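Antibiotic biosynthesis monooxygenase (Thermus thermophilus, PDB 1IUJ) is of uncertain function but probably acts as a monooxygenase. Local coordinates at residues B[2-7]-B[90-95]. Sequence-based numbering, arbitrary orientation.
Sequences FVTMNR and NRLEAF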
ATOM      1  N   PHE B   2       8.976   7.292  -3.338  1.00 12.62           N
ATOM      2  CA  PHE B   2       9.286   5.871  -3.440  1.00 11.79           C
ATOM      3  C   PHE B   2       8.575   5.182  -2.274  1.00 12.29           C
ATOM      4  O   PHE B   2       8.553   5.713  -1.166  1.00 12.12           O
ATOM      5  CB  PHE B   2      10.807   5.688  -3.376  1.00 11.15           C
ATOM      6  CG  PHE B   2      11.273   4.260  -3.269  1.00 10.32           C
ATOM      7  CD1 PHE B   2      11.443   3.477  -4.416  1.00 11.00           C
ATOM      8  CD2 PHE B   2      11.618   3.726  -2.036  1.00  8.71           C
ATOM      9  CE1 PHE B   2      11.908   2.153  -4.335  1.00 10.79           C
ATOM     10  CE2 PHE B   2      12.103   2.380  -1.915  1.00 11.12           C
ATOM     11  CZ  PHE B   2      12.251   1.597  -3.078  1.00 12.37           C
ATOM     12  N   VAL B   3       7.925   4.053  -2.531  1.00 11.68           N
ATOM     13  CA  VAL B   3       7.153   3.382  -1.489  1.00 11.15           C
ATOM     14  C   VAL B   3       7.585   1.934  -1.368  1.00 11.07           C
ATOM     15  O   VAL B   3       7.734   1.229  -2.394  1.00 11.03           O
ATOM     16  CB  VAL B   3       5.627   3.426  -1.823  1.00 12.13           C
ATOM     17  CG1 VAL B   3       4.813   2.622  -0.844  1.00 13.96           C
ATOM     18  CG2 VAL B   3       5.138   4.854  -1.896  1.00 12.24           C
ATOM     19  N   THR B   4       7.737   1.483  -0.131  1.00 10.74           N
ATOM     20  CA  THR B   4       7.905   0.046   0.146  1.00 11.30           C
ATOM     21  C   THR B   4       6.679  -0.506   0.845  1.00 11.09           C
ATOM     22  O   THR B   4       6.031   0.196   1.627  1.00 11.84           O
ATOM     23  CB  THR B   4       9.137  -0.271   1.004  1.00 11.41           C
ATOM     24  OG1 THR B   4       9.054   0.426   2.260  1.00 12.97           O
ATOM     25  CG2 THR B   4      10.402   0.230   0.365  1.00 11.47           C
ATOM     26  N   MET B   5       6.341  -1.738   0.506  1.00 10.83           N
ATOM     27  CA  MET B   5       5.305  -2.475   1.226  1.00 10.43           C
ATOM     28  C   MET B   5       5.899  -3.793   1.675  1.00 10.97           C
ATOM     29  O   MET B   5       6.270  -4.628   0.858  1.00 11.58           O
ATOM     30  CB  MET B   5       4.078  -2.703   0.341  1.00 12.04           C
ATOM     31  CG  MET B   5       3.412  -1.427  -0.049  1.00 13.88           C
ATOM     32  SD  MET B   5       1.834  -1.780  -0.822  1.00 17.75           S
ATOM     33  CE  MET B   5       1.478  -0.174  -1.310  1.00 21.01           C
ATOM     34  N   ASN B   6       6.014  -3.969   2.991  1.00 11.70           N
ATOM     35  CA  ASN B   6       6.583  -5.190   3.536  1.00 11.71           C
ATOM     36  C   ASN B   6       5.419  -6.011   4.010  1.00 12.89           C
ATOM     37  O   ASN B   6       4.726  -5.608   4.966  1.00 13.56           O
ATOM     38  CB  ASN B   6       7.500  -4.836   4.686  1.00 11.53           C
ATOM     39  CG  ASN B   6       8.511  -5.943   5.019  1.00 12.99           C
ATOM     40  OD1 ASN B   6       9.297  -5.794   5.976  1.00 19.30           O
ATOM     41  ND2 ASN B   6       8.516  -7.021   4.261  1.00 14.67           N
ATOM     42  N   ARG B   7       5.172  -7.115   3.311  1.00 12.89           N
ATOM     43  CA  ARG B   7       4.044  -8.006   3.624  1.00 13.32           C
ATOM     44  C   ARG B   7       4.511  -9.064   4.608  1.00 14.16           C
ATOM     45  O   ARG B   7       5.392  -9.870   4.302  1.00 14.92           O
ATOM     46  CB  ARG B   7       3.511  -8.656   2.334  1.00 13.16           C
ATOM     47  CG  ARG B   7       3.154  -7.636   1.210  1.00 12.29           C
ATOM     48  CD  ARG B   7       2.869  -8.322  -0.106  1.00 12.70           C
ATOM     49  NE  ARG B   7       1.762  -9.273  -0.038  1.00 16.38           N
ATOM     50  CZ  ARG B   7       0.476  -8.915  -0.056  1.00 16.01           C
ATOM     51  NH1 ARG B   7       0.129  -7.635  -0.139  1.00 16.18           N
ATOM     52  NH2 ARG B   7      -0.467  -9.847   0.010  1.00 18.56           N
ATOM     53  N   ASN B  90       8.638 -12.773   5.022  1.00 19.40           N
ATOM     54  CA  ASN B  90       8.051 -11.516   4.619  1.00 18.91           C
ATOM     55  C   ASN B  90       8.255 -11.403   3.131  1.00 18.73           C
ATOM     56  O   ASN B  90       9.162 -12.026   2.571  1.00 18.89           O
ATOM     57  CB  ASN B  90       8.712 -10.391   5.365  1.00 19.47           C
ATOM     58  CG  ASN B  90       8.527 -10.538   6.864  1.00 23.08           C
ATOM     59  OD1 ASN B  90       7.549 -11.154   7.319  1.00 27.27           O
ATOM     60  ND2 ASN B  90       9.461 -10.015   7.632  1.00 29.47           N
ATOM     61  N   ARG B  91       7.384 -10.641   2.486  1.00 16.36           N
ATOM     62  CA  ARG B  91       7.539 -10.341   1.065  1.00 16.33           C
ATOM     63  C   ARG B  91       7.580  -8.838   0.899  1.00 13.62           C
ATOM     64  O   ARG B  91       6.599  -8.137   1.177  1.00 13.70           O
ATOM     65  CB  ARG B  91       6.403 -10.962   0.250  1.00 16.64           C
ATOM     66  CG  ARG B  91       6.552 -12.468   0.126  1.00 23.69           C
ATOM     67  CD  ARG B  91       7.920 -12.927  -0.413  1.00 29.76           C
ATOM     68  NE  ARG B  91       8.286 -14.294  -0.027  1.00 34.06           N
ATOM     69  CZ  ARG B  91       7.612 -15.407  -0.375  1.00 38.90           C
ATOM     70  NH1 ARG B  91       8.048 -16.601   0.023  1.00 40.40           N
ATOM     71  NH2 ARG B  91       6.507 -15.340  -1.117  1.00 40.70           N
ATOM     72  N   LEU B  92       8.725  -8.358   0.428  1.00 11.29           N
ATOM     73  CA  LEU B  92       8.925  -6.927   0.235  1.00 11.61           C
ATOM     74  C   LEU B  92       8.659  -6.515  -1.229  1.00 11.69           C
ATOM     75  O   LEU B  92       9.215  -7.117  -2.154  1.00 10.71           O
ATOM     76  CB  LEU B  92      10.350  -6.545   0.650  1.00 11.76           C
ATOM     77  CG  LEU B  92      10.761  -5.071   0.480  1.00 13.10           C
ATOM     78  CD1 LEU B  92       9.984  -4.071   1.347  1.00 13.30           C
ATOM     79  CD2 LEU B  92      12.280  -4.901   0.745  1.00 14.59           C
ATOM     80  N   GLU B  93       7.812  -5.495  -1.397  1.00 11.19           N
ATOM     81  CA  GLU B  93       7.484  -4.904  -2.692  1.00 11.31           C
ATOM     82  C   GLU B  93       7.913  -3.427  -2.669  1.00 11.05           C
ATOM     83  O   GLU B  93       7.902  -2.797  -1.602  1.00 13.03           O
ATOM     84  CB  GLU B  93       5.984  -4.958  -2.900  1.00 12.33           C
ATOM     85  CG  GLU B  93       5.412  -6.357  -3.024  1.00 13.75           C
ATOM     86  CD  GLU B  93       4.023  -6.329  -3.627  1.00 12.03           C
ATOM     87  OE1 GLU B  93       3.883  -6.893  -4.723  1.00 20.63           O
ATOM     88  OE2 GLU B  93       3.132  -5.758  -2.992  1.00 15.73           O
ATOM     89  N   ALA B  94       8.278  -2.865  -3.819  1.00 10.03           N
ATOM     90  CA  ALA B  94       8.697  -1.475  -3.893  1.00  9.59           C
ATOM     91  C   ALA B  94       8.113  -0.834  -5.126  1.00  9.51           C
ATOM     92  O   ALA B  94       7.887  -1.536  -6.131  1.00  9.80           O
ATOM     93  CB  ALA B  94      10.212  -1.392  -3.965  1.00 10.16           C
ATOM     94  N   PHE B  95       7.875   0.477  -5.035  1.00  8.45           N
ATOM     95  CA  PHE B  95       7.121   1.214  -6.079  1.00  8.89           C
ATOM     96  C   PHE B  95       7.598   2.645  -6.208  1.00 10.05           C
ATOM     97  O   PHE B  95       8.139   3.249  -5.257  1.00 10.68           O
ATOM     98  CB  PHE B  95       5.605   1.306  -5.757  1.00  7.96           C
ATOM     99  CG  PHE B  95       4.944  -0.015  -5.424  1.00  8.63           C
ATOM    100  CD1 PHE B  95       5.025  -0.550  -4.133  1.00  9.23           C
ATOM    101  CD2 PHE B  95       4.220  -0.714  -6.385  1.00 11.25           C
ATOM    102  CE1 PHE B  95       4.421  -1.757  -3.822  1.00 11.32           C
ATOM    103  CE2 PHE B  95       3.594  -1.930  -6.075  1.00 11.23           C
ATOM    104  CZ  PHE B  95       3.708  -2.458  -4.795  1.00 10.91           C
TER
HETATM  105  O   HOH W   1       1.735  -5.140  -0.711  1.00 19.38           O
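Met-5 and Phe-95 meet on the face of the sheet that also carries Val-3, Arg-7, Arg-91 and Glu-93, and they mark its tightly packed part. Phe-95 has CG beside the backbone N (chi1 -51°), which lays its ring across the Met-5 chain, with Met-5 CG 3.9 Å from Phe-95 CE1. Met-5 SD stands 5.0 Å from the centroid of the Phe-95 ring, 54° off its normal, an oblique Met-aromatic contact. Leu-41 of the second subunit packs on both side chains.

Six backbone hydrogen bonds join segments 2-7 and 91-95, parts of strands 2-8 and 91-100, in antiparallel register. Five are nearly straight; Phe-95 N to Val-3 O is short at 2.7 Å, with an N-H...O angle of 138°. On the other face, Phe-2 CZ touches Ala-94 CB at 3.7 Å. The solvent side is there too: Leu-92 is exposed, Asn-6 and Asn-90 partly so, and Asn-6 ND2 only approaches Asn-90 CB (3.6 Å), without a hydrogen bond. The Asn-6 side chain lies about 4 Å from a bound zinc ion.

Within the chain a water links Arg-7 and Glu-93, accepting from Arg-7 NH1 (3.0 Å) at the guanidinium edge and donating to Glu-93 OE2 (2.7 Å). Each forms its salt bridge with the other's counterpart in the second subunit. Phe-95 also pairs antiparallel with a strand of that subunit, so apolar packing, reciprocal charges and a continuing sheet make this pairing part of the dimer interface.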